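Local coordinates for putative secreted cellulose-binding protein (Streptomyces coelicolor, PDB 4OY6) that probably binds cellulose and cleaves it oxidatively as a copper-dependent lytic polysaccharide monooxygenase of family AA10, at residues N11-W15 with A44-W48; A85-W89 with P124-A128. All coordinates share one frame; numbering follows the deposited sequence.

Contact 1. Residues N11-W15 with A44-W48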
loop_
_atom_site.group_PDB
_atom_site.type_symbol
_atom_site.label_atom_id
_atom_site.label_comp_id
_atom_site.label_asym_id
_atom_site.label_seq_id
_atom_site.Cartn_x
_atom_site.Cartn_y
_atom_site.Cartn_z
ATOM N N ASN A 11 1.470 3.866 4.945
ATOM C CA ASN A 11 1.234 5.188 5.507
ATOM C C ASN A 11 -0.033 5.230 6.340
ATOM O O ASN A 11 -0.058 5.899 7.382
ATOM C CB ASN A 11 1.316 6.306 4.464
ATOM C CG ASN A 11 0.220 6.280 3.428
ATOM O OD1 ASN A 11 -0.221 5.234 2.977
ATOM N ND2 ASN A 11 -0.165 7.439 3.011
ATOM N N TYR A 12 -1.097 4.536 5.933
ATOM C CA TYR A 12 -2.277 4.470 6.803
ATOM C C TYR A 12 -1.930 3.827 8.140
ATOM O O TYR A 12 -2.377 4.310 9.190
ATOM C CB TYR A 12 -3.448 3.751 6.121
ATOM C CG TYR A 12 -4.686 3.758 6.957
ATOM C CD1 TYR A 12 -5.508 4.875 6.986
ATOM C CD2 TYR A 12 -5.018 2.673 7.758
ATOM C CE1 TYR A 12 -6.632 4.902 7.755
ATOM C CE2 TYR A 12 -6.136 2.702 8.572
ATOM C CZ TYR A 12 -6.944 3.832 8.550
ATOM O OH TYR A 12 -8.090 3.930 9.312
ATOM N N GLY A 13 -1.145 2.755 8.112
ATOM C CA GLY A 13 -0.739 2.096 9.340
ATOM C C GLY A 13 0.098 2.996 10.235
ATOM O O GLY A 13 -0.137 3.044 11.436
ATOM N N CYS A 14 1.057 3.724 9.667
ATOM C CA CYS A 14 1.833 4.646 10.472
ATOM C C CYS A 14 0.942 5.713 11.107
ATOM O O CYS A 14 1.200 6.129 12.249
ATOM C CB CYS A 14 2.953 5.296 9.678
ATOM S SG CYS A 14 4.293 4.182 9.157
ATOM N N TRP A 15 -0.052 6.185 10.367
ATOM C CA TRP A 15 -1.001 7.163 10.892
ATOM C C TRP A 15 -1.879 6.555 11.987
ATOM O O TRP A 15 -2.067 7.161 13.050
ATOM C CB TRP A 15 -1.851 7.712 9.735
ATOM C CG TRP A 15 -2.951 8.588 10.191
ATOM C CD1 TRP A 15 -2.857 9.895 10.548
ATOM C CD2 TRP A 15 -4.301 8.199 10.421
ATOM N NE1 TRP A 15 -4.072 10.357 10.957
ATOM C CE2 TRP A 15 -4.988 9.346 10.889
ATOM C CE3 TRP A 15 -5.008 6.999 10.265
ATOM C CZ2 TRP A 15 -6.339 9.318 11.223
ATOM C CZ3 TRP A 15 -6.352 6.973 10.588
ATOM C CH2 TRP A 15 -7.013 8.128 11.048
ATOM N N ALA A 44 2.999 12.571 4.758
ATOM C CA ALA A 44 2.764 11.231 4.189
ATOM C C ALA A 44 1.731 10.460 4.987
ATOM O O ALA A 44 1.060 9.580 4.445
ATOM C CB ALA A 44 4.054 10.450 4.087
ATOM N N MET A 45 1.652 10.764 6.290
ATOM C CA MET A 45 0.711 10.122 7.205
ATOM C C MET A 45 -0.555 10.972 7.363
ATOM O O MET A 45 -1.650 10.468 7.305
ATOM C CB MET A 45 1.344 9.835 8.557
ATOM C CG MET A 45 2.074 8.506 8.599
ATOM S SD MET A 45 3.395 8.257 7.409
ATOM C CE MET A 45 4.539 9.534 7.967
ATOM N N TRP A 46 -0.407 12.284 7.564
ATOM C CA TRP A 46 -1.612 13.126 7.726
ATOM C C TRP A 46 -2.483 13.034 6.472
ATOM O O TRP A 46 -3.698 12.885 6.576
ATOM C CB TRP A 46 -1.278 14.596 8.024
ATOM C CG TRP A 46 -0.461 14.826 9.242
ATOM C CD1 TRP A 46 0.688 15.538 9.313
ATOM C CD2 TRP A 46 -0.721 14.358 10.584
ATOM N NE1 TRP A 46 1.166 15.568 10.610
ATOM C CE2 TRP A 46 0.323 14.841 11.405
ATOM C CE3 TRP A 46 -1.734 13.609 11.178
ATOM C CZ2 TRP A 46 0.398 14.551 12.761
ATOM C CZ3 TRP A 46 -1.644 13.307 12.533
ATOM C CH2 TRP A 46 -0.585 13.777 13.301
ATOM N N ASN A 47 -1.847 13.095 5.295
ATOM C CA ASN A 47 -2.557 12.914 4.023
ATOM C C ASN A 47 -2.454 11.430 3.638
ATOM O O ASN A 47 -1.821 11.039 2.662
ATOM C CB ASN A 47 -1.989 13.834 2.971
ATOM C CG ASN A 47 -2.818 13.853 1.708
ATOM O OD1 ASN A 47 -3.753 13.077 1.570
ATOM N ND2 ASN A 47 -2.475 14.754 0.782
ATOM N N TRP A 48 -3.125 10.606 4.423
ATOM C CA TRP A 48 -3.021 9.182 4.198
ATOM C C TRP A 48 -3.810 8.766 2.966
ATOM O O TRP A 48 -3.572 7.674 2.446
ATOM C CB TRP A 48 -3.418 8.333 5.381
ATOM C CG TRP A 48 -4.710 8.636 5.925
ATOM C CD1 TRP A 48 -4.959 9.392 7.040
ATOM C CD2 TRP A 48 -5.995 8.126 5.478
ATOM N NE1 TRP A 48 -6.311 9.424 7.286
ATOM C CE2 TRP A 48 -6.963 8.638 6.365
ATOM C CE3 TRP A 48 -6.410 7.251 4.437
ATOM C CZ2 TRP A 48 -8.317 8.373 6.208
ATOM C CZ3 TRP A 48 -7.740 6.975 4.300
ATOM C CH2 TRP A 48 -8.685 7.544 5.177
HETATM O O HOH W 1 -2.299 5.306 1.174
#
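Helix 10-18 meets the C-terminal turn of helix 43-46, with Trp15 CA 5.0 Å from Met45 CA and Tyr12 CA facing that of Trp48; an inverse gamma turn at Asn47 leads to Trp48. The Trp48 indole meets two aromatic side chains on one side: Tyr12 over its six-membered ring, Trp15 near its five-membered ring. Tyr12 points its ring edge there, centroids 5.0 Å apart and planes at 79°, an edge-to-face pair. CG anti to the backbone N (chi1 173°) swings the Trp15 indole out to the end of helix 43-46, where Trp48 CD1 lies over its face, 3.6 Å from CD2 with planes inclined at 39°, and Trp46 CE3 meets its rim. An alanine in place of Trp15 would probably leave Trp48 CD1 and Trp46 CE3 without their indole partner and open a gap between them. Deeper in, Met45 CG presses on Cys14 CB at 3.5 Å, beside the Cys14-Cys34 disulfide. Asn11 ND2 gives Ala44 O a nearly straight hydrogen bond of 2.9 Å, and one water lies within hydrogen-bonding distance of Asn11 OD1 and Trp48 O. The chemistry implies an aromatic cluster flanked by an amide that ties the helix end, where Ala44 O accepts a side-chain N-H.

Contact 2. Residues A85-W89 with P124-A128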
loop_
_atom_site.group_PDB
_atom_site.type_symbol
_atom_site.label_atom_id
_atom_site.label_comp_id
_atom_site.label_asym_id
_atom_site.label_seq_id
_atom_site.Cartn_x
_atom_site.Cartn_y
_atom_site.Cartn_z
ATOM N N ALA A 85 11.487 3.178 1.509
ATOM C CA ALA A 85 12.570 2.700 2.346
ATOM C C ALA A 85 12.493 1.187 2.507
ATOM O O ALA A 85 11.402 0.602 2.543
ATOM C CB ALA A 85 12.537 3.389 3.695
ATOM N N VAL A 86 13.670 0.579 2.612
ATOM C CA VAL A 86 13.794 -0.855 2.779
ATOM C C VAL A 86 14.178 -1.137 4.233
ATOM O O VAL A 86 15.152 -0.577 4.756
ATOM C CB VAL A 86 14.834 -1.417 1.810
ATOM C CG1 VAL A 86 15.064 -2.901 2.049
ATOM C CG2 VAL A 86 14.407 -1.155 0.378
ATOM N N GLY A 87 13.386 -1.973 4.903
ATOM C CA GLY A 87 13.609 -2.260 6.303
ATOM C C GLY A 87 12.429 -2.975 6.895
ATOM O O GLY A 87 11.507 -3.368 6.164
ATOM N N PRO A 88 12.444 -3.150 8.216
ATOM C CA PRO A 88 11.458 -3.984 8.900
ATOM C C PRO A 88 10.128 -3.257 9.166
ATOM O O PRO A 88 9.769 -2.966 10.310
ATOM C CB PRO A 88 12.187 -4.353 10.194
ATOM C CG PRO A 88 13.012 -3.141 10.485
ATOM C CD PRO A 88 13.538 -2.731 9.131
ATOM N N TRP A 89 9.403 -2.970 8.088
ATOM C CA TRP A 89 8.083 -2.362 8.179
ATOM C C TRP A 89 7.199 -3.261 9.034
ATOM O O TRP A 89 7.230 -4.486 8.926
ATOM C CB TRP A 89 7.472 -2.212 6.789
ATOM C CG TRP A 89 8.132 -1.137 5.974
ATOM C CD1 TRP A 89 9.165 -1.271 5.109
ATOM C CD2 TRP A 89 7.749 0.234 5.936
ATOM N NE1 TRP A 89 9.484 -0.067 4.555
ATOM C CE2 TRP A 89 8.637 0.891 5.059
ATOM C CE3 TRP A 89 6.768 0.972 6.579
ATOM C CZ2 TRP A 89 8.546 2.248 4.811
ATOM C CZ3 TRP A 89 6.712 2.326 6.350
ATOM C CH2 TRP A 89 7.586 2.943 5.485
ATOM N N PRO A 124 11.194 -8.434 1.945
ATOM C CA PRO A 124 10.951 -6.987 1.986
ATOM C C PRO A 124 11.759 -6.203 2.991
ATOM O O PRO A 124 11.883 -4.997 2.887
ATOM C CB PRO A 124 9.439 -6.887 2.288
ATOM C CG PRO A 124 8.875 -8.232 1.942
ATOM C CD PRO A 124 9.987 -9.192 2.289
ATOM N N ALA A 125 12.305 -6.882 3.991
ATOM C CA ALA A 125 13.079 -6.167 4.995
ATOM C C ALA A 125 14.471 -5.827 4.497
ATOM O O ALA A 125 15.125 -4.990 5.104
ATOM C CB ALA A 125 13.166 -6.987 6.273
ATOM N N THR A 126 14.938 -6.480 3.420
ATOM C CA THR A 126 16.277 -6.219 2.895
ATOM C C THR A 126 16.368 -5.949 1.392
ATOM O O THR A 126 17.447 -5.605 0.901
ATOM C CB THR A 126 17.257 -7.376 3.221
ATOM O OG1 THR A 126 16.796 -8.582 2.594
ATOM C CG2 THR A 126 17.403 -7.573 4.721
ATOM N N GLN A 127 15.256 -6.070 0.666
ATOM C CA GLN A 127 15.244 -5.895 -0.780
ATOM C C GLN A 127 14.192 -4.880 -1.207
ATOM O O GLN A 127 13.076 -4.868 -0.672
ATOM C CB GLN A 127 14.907 -7.216 -1.453
ATOM C CG GLN A 127 15.894 -8.335 -1.163
ATOM C CD GLN A 127 15.531 -9.590 -1.919
ATOM O OE1 GLN A 127 14.855 -10.460 -1.401
ATOM N NE2 GLN A 127 15.923 -9.654 -3.189
ATOM N N ALA A 128 14.558 -4.039 -2.179
ATOM C CA ALA A 128 13.619 -3.080 -2.751
ATOM C C ALA A 128 12.543 -3.810 -3.563
ATOM O O ALA A 128 12.825 -4.807 -4.246
ATOM C CB ALA A 128 14.361 -2.120 -3.659
#
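Val86 turns its branched side chain into the curve of segment 124-128, and its two methyl groups divide the work. CG1, anti to the backbone N (chi1 175°), reaches the main chain where Thr126 joins Gln127: it lies 3.4 Å from Thr126 C and nearly as close to Gln127 N. CG2, on the other branch, meets the following residue, 3.8 Å from Ala128 CA, with the Ala128 methyl somewhat farther off. One valine thus covers backbone from Ala125 O to Ala128. Thr126 and Gln127 set out away from it; Thr126 OG1 bonds to Asp123 OD2 and Gln127 OE1 to Asp123 N.

Beside it the two loops come closest through backbone, Gly87 CA lying 4.2 Å from Ala125 CA. Two CA-H...O contacts run in opposite directions: Gly87 CA to Ala125 O at 3.3 Å, and Ala125 CA to Gly87 O at 3.4 Å, the second straighter, with 167° at the hydrogen against 131°. The Ala125 methyl lies over the Gly87 carbonyl, CB to O 4.0 Å.

Segment 85-89 holds its own shape by an inverse gamma turn at Pro88 and by Trp89 NE1, which donates to Ala85 O at 2.9 Å; Ala85 O lies in the indole plane, while the N-H comes in from above the carbonyl plane. With no conventional hydrogen bond between the segments, the chemistry implies that methyl packing and weak CA-H...O contacts join the loop before strand 92-93 to that between strands 110-118 and 134-139.

Contact 1 closes before contact 2 opens along the chain, and their centres lie 18 Å apart. Contact 1 joins two helices of the helical region that follows strand 2-6; contact 2 joins the loop leading into strand 92-93 to the loop between strands 110-118 and 134-139. They touch directly where Cys14 SG packs 4.1 Å from Trp89 CZ3. Helix 32-40 connects them further, since its Trp38 and Ala37 meet Met45 while its Met33 and Gln36 meet Ala85 and Trp89. The helical region is thereby fitted against loops of the beta-sheet core. The Trp48 side chain of contact 1 lies about 4 Å from that of Gln105, a zinc ligand.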